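Local coordinates for Thiol:disulfide interchange protein (PDB 4OD7) that probably acts as a periplasmic disulfide oxidoreductase of the thioredoxin family, using a redox-active centre to introduce disulfide bonds into other proteins, at residues T74-V79 with T111-A116. The protein carries 1 engineered substitution. Numbering follows the deposited sequence.
Sequences TRAWAV and TTFINA
The two helical segments 74-79 and 111-116 come closest at A76 and F113, with A76 CA 8.8 Å from F113 CA, and a single phenyl ring spans the separation. F113 sends its CB toward the other helix, with CG anti to its own carbonyl carbon (chi1 -84°), and the far end of the ring meets one turn of 74-79. The carbonyl of A76 comes to the ring edge, near its plane, with O 3.2 Å from F113 CZ; at such a rim a carbonyl oxygen faces the weakly positive C-H groups rather than the pi cloud. Beside it the methyl CB of A76 lies 4.0 Å from F113 CE2. Both helices belong to the helical region that the DsbA subfamily adds to the thioredoxin fold; here two of its helices are bridged by the F113 ring lying against A76 and V79. V79 meets the CE1 flank of the ring: its CG1, anti to the backbone N (chi1 172°), lies 3.7 Å from F113 CE1, approaching obliquely. No hydrogen bond links the two segments. Y123 of helix 120-126 touches both V79 and F113, its ring inclined by about 60° to that of F113, while V89 of helix 86-99 also packs against F113.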
ATOM      1  N   THR A  74      -4.389  -7.515   7.061  1.00 12.32           N
ATOM      2  CA  THR A  74      -3.859  -6.274   7.598  1.00 12.19           C
ATOM      3  C   THR A  74      -2.891  -6.515   8.739  1.00 12.21           C
ATOM      4  O   THR A  74      -1.872  -5.871   8.805  1.00 13.24           O
ATOM      5  CB  THR A  74      -4.990  -5.367   8.081  1.00 13.88           C
ATOM      6  OG1 THR A  74      -5.767  -4.978   6.955  1.00 14.61           O
ATOM      7  CG2 THR A  74      -4.485  -4.137   8.798  1.00 15.81           C
ATOM      8  N   ARG A  75      -3.199  -7.477   9.608  1.00 14.98           N
ATOM      9  CA  ARG A  75      -2.273  -7.873  10.682  1.00 15.47           C
ATOM     10  C   ARG A  75      -0.999  -8.525  10.110  1.00 13.60           C
ATOM     11  O   ARG A  75       0.077  -8.225  10.564  1.00 13.63           O
ATOM     12  CB  ARG A  75      -2.955  -8.804  11.671  1.00 15.56           C
ATOM     13  CG  ARG A  75      -2.059  -9.205  12.871  1.00 13.56           C
ATOM     14  CD  ARG A  75      -2.940  -9.832  13.963  1.00 17.68           C
ATOM     15  NE  ARG A  75      -3.821  -8.856  14.612  1.00 15.58           N
ATOM     16  CZ  ARG A  75      -3.481  -8.072  15.615  1.00 14.86           C
ATOM     17  NH1 ARG A  75      -2.273  -8.126  16.158  1.00 15.27           N
ATOM     18  NH2 ARG A  75      -4.369  -7.231  16.090  1.00 19.18           N
ATOM     19  N   ALA A  76      -1.140  -9.368   9.082  1.00 13.51           N
ATOM     20  CA  ALA A  76      -0.012  -9.957   8.359  1.00 13.02           C
ATOM     21  C   ALA A  76       0.919  -8.867   7.860  1.00 13.03           C
ATOM     22  O   ALA A  76       2.130  -8.983   7.939  1.00 11.18           O
ATOM     23  CB  ALA A  76      -0.510 -10.785   7.178  1.00 11.76           C
ATOM     24  N   TRP A  77       0.350  -7.818   7.304  1.00 12.52           N
ATOM     25  CA  TRP A  77       1.177  -6.772   6.764  1.00 12.87           C
ATOM     26  C   TRP A  77       1.904  -6.052   7.913  1.00 12.33           C
ATOM     27  O   TRP A  77       3.060  -5.695   7.779  1.00 13.26           O
ATOM     28  CB  TRP A  77       0.360  -5.784   5.951  1.00 13.84           C
ATOM     29  CG  TRP A  77       1.207  -4.692   5.302  1.00 10.74           C
ATOM     30  CD1 TRP A  77       1.083  -3.372   5.482  1.00 12.20           C
ATOM     31  CD2 TRP A  77       2.298  -4.870   4.391  1.00 11.62           C
ATOM     32  NE1 TRP A  77       2.000  -2.703   4.741  1.00 14.46           N
ATOM     33  CE2 TRP A  77       2.762  -3.600   4.053  1.00 14.56           C
ATOM     34  CE3 TRP A  77       2.909  -5.982   3.812  1.00 13.87           C
ATOM     35  CZ2 TRP A  77       3.823  -3.399   3.164  1.00 15.55           C
ATOM     36  CZ3 TRP A  77       3.961  -5.775   2.911  1.00 17.60           C
ATOM     37  CH2 TRP A  77       4.404  -4.507   2.612  1.00 16.70           C
ATOM     38  N   ALA A  78       1.208  -5.837   9.026  1.00 12.84           N
ATOM     39  CA  ALA A  78       1.848  -5.299  10.242  1.00 13.02           C
ATOM     40  C   ALA A  78       3.030  -6.197  10.702  1.00 10.50           C
ATOM     41  O   ALA A  78       3.995  -5.703  11.203  1.00 11.04           O
ATOM     42  CB  ALA A  78       0.839  -5.126  11.357  1.00 13.83           C
ATOM     43  N   VAL A  79       2.857  -7.519  10.662  1.00 14.26           N
ATOM     44  CA  VAL A  79       3.939  -8.444  11.000  1.00 13.79           C
ATOM     45  C   VAL A  79       5.105  -8.252  10.028  1.00 14.51           C
ATOM     46  O   VAL A  79       6.264  -8.275  10.428  1.00 15.90           O
ATOM     47  CB  VAL A  79       3.449  -9.901  11.004  1.00 12.30           C
ATOM     48  CG1 VAL A  79       4.629 -10.875  11.158  1.00 11.58           C
ATOM     49  CG2 VAL A  79       2.449 -10.096  12.130  1.00 13.90           C
ATOM     50  N   THR A 111       2.162 -20.026   7.547  1.00 16.34           N
ATOM     51  CA  THR A 111       2.977 -20.903   6.689  1.00 18.03           C
ATOM     52  C   THR A 111       3.654 -20.102   5.609  1.00 19.05           C
ATOM     53  O   THR A 111       4.778 -20.382   5.279  1.00 23.18           O
ATOM     54  CB  THR A 111       2.163 -22.012   6.009  1.00 18.88           C
ATOM     55  OG1 THR A 111       1.628 -22.886   7.009  1.00 26.96           O
ATOM     56  CG2 THR A 111       3.034 -22.797   5.094  1.00 19.27           C
ATOM     57  N   THR A 112       2.961 -19.110   5.056  1.00 19.71           N
ATOM     58  CA  THR A 112       3.521 -18.238   4.023  1.00 18.81           C
ATOM     59  C   THR A 112       4.767 -17.462   4.469  1.00 17.78           C
ATOM     60  O   THR A 112       5.776 -17.438   3.775  1.00 17.53           O
ATOM     61  CB  THR A 112       2.449 -17.208   3.562  1.00 17.37           C
ATOM     62  OG1 THR A 112       1.272 -17.903   3.145  1.00 17.45           O
ATOM     63  CG2 THR A 112       2.965 -16.313   2.423  1.00 18.71           C
ATOM     64  N   PHE A 113       4.690 -16.858   5.648  1.00 20.52           N
ATOM     65  CA  PHE A 113       5.828 -16.161   6.236  1.00 17.39           C
ATOM     66  C   PHE A 113       7.007 -17.144   6.408  1.00 20.04           C
ATOM     67  O   PHE A 113       8.124 -16.841   5.997  1.00 21.48           O
ATOM     68  CB  PHE A 113       5.444 -15.535   7.555  1.00 14.57           C
ATOM     69  CG  PHE A 113       4.791 -14.170   7.406  1.00 14.15           C
ATOM     70  CD1 PHE A 113       5.458 -13.006   7.756  1.00 19.41           C
ATOM     71  CD2 PHE A 113       3.531 -14.043   6.866  1.00 15.86           C
ATOM     72  CE1 PHE A 113       4.856 -11.764   7.611  1.00 18.91           C
ATOM     73  CE2 PHE A 113       2.920 -12.774   6.741  1.00 16.27           C
ATOM     74  CZ  PHE A 113       3.585 -11.656   7.091  1.00 13.90           C
ATOM     75  N   ILE A 114       6.742 -18.325   6.979  1.00 19.68           N
ATOM     76  CA  ILE A 114       7.791 -19.328   7.214  1.00 17.35           C
ATOM     77  C   ILE A 114       8.449 -19.796   5.903  1.00 17.61           C
ATOM     78  O   ILE A 114       9.666 -19.912   5.848  1.00 23.13           O
ATOM     79  CB  ILE A 114       7.237 -20.562   7.994  1.00 19.68           C
ATOM     80  CG1 ILE A 114       6.816 -20.162   9.425  1.00 18.19           C
ATOM     81  CG2 ILE A 114       8.266 -21.691   8.016  1.00 19.48           C
ATOM     82  CD1 ILE A 114       5.995 -21.198  10.152  1.00 19.25           C
ATOM     83  N   ASN A 115       7.679 -19.997   4.834  1.00 17.79           N
ATOM     84  CA  ASN A 115       8.268 -20.353   3.543  1.00 18.47           C
ATOM     85  C   ASN A 115       9.043 -19.224   2.866  1.00 21.49           C
ATOM     86  O   ASN A 115       9.911 -19.471   2.037  1.00 22.45           O
ATOM     87  CB  ASN A 115       7.189 -20.779   2.620  1.00 18.53           C
ATOM     88  CG  ASN A 115       6.786 -22.148   2.865  1.00 22.80           C
ATOM     89  OD1 ASN A 115       7.612 -22.993   3.180  1.00 26.91           O
ATOM     90  ND2 ASN A 115       5.486 -22.392   2.792  1.00 23.64           N
ATOM     91  N   ALA A 116       8.751 -17.990   3.264  1.00 24.41           N
ATOM     92  CA  ALA A 116       9.520 -16.816   2.846  1.00 27.36           C
ATOM     93  C   ALA A 116      10.724 -16.558   3.779  1.00 27.17           C
ATOM     94  O   ALA A 116      11.271 -15.446   3.779  1.00 28.05           O
ATOM     95  CB  ALA A 116       8.621 -15.589   2.795  1.00 28.68           C
TER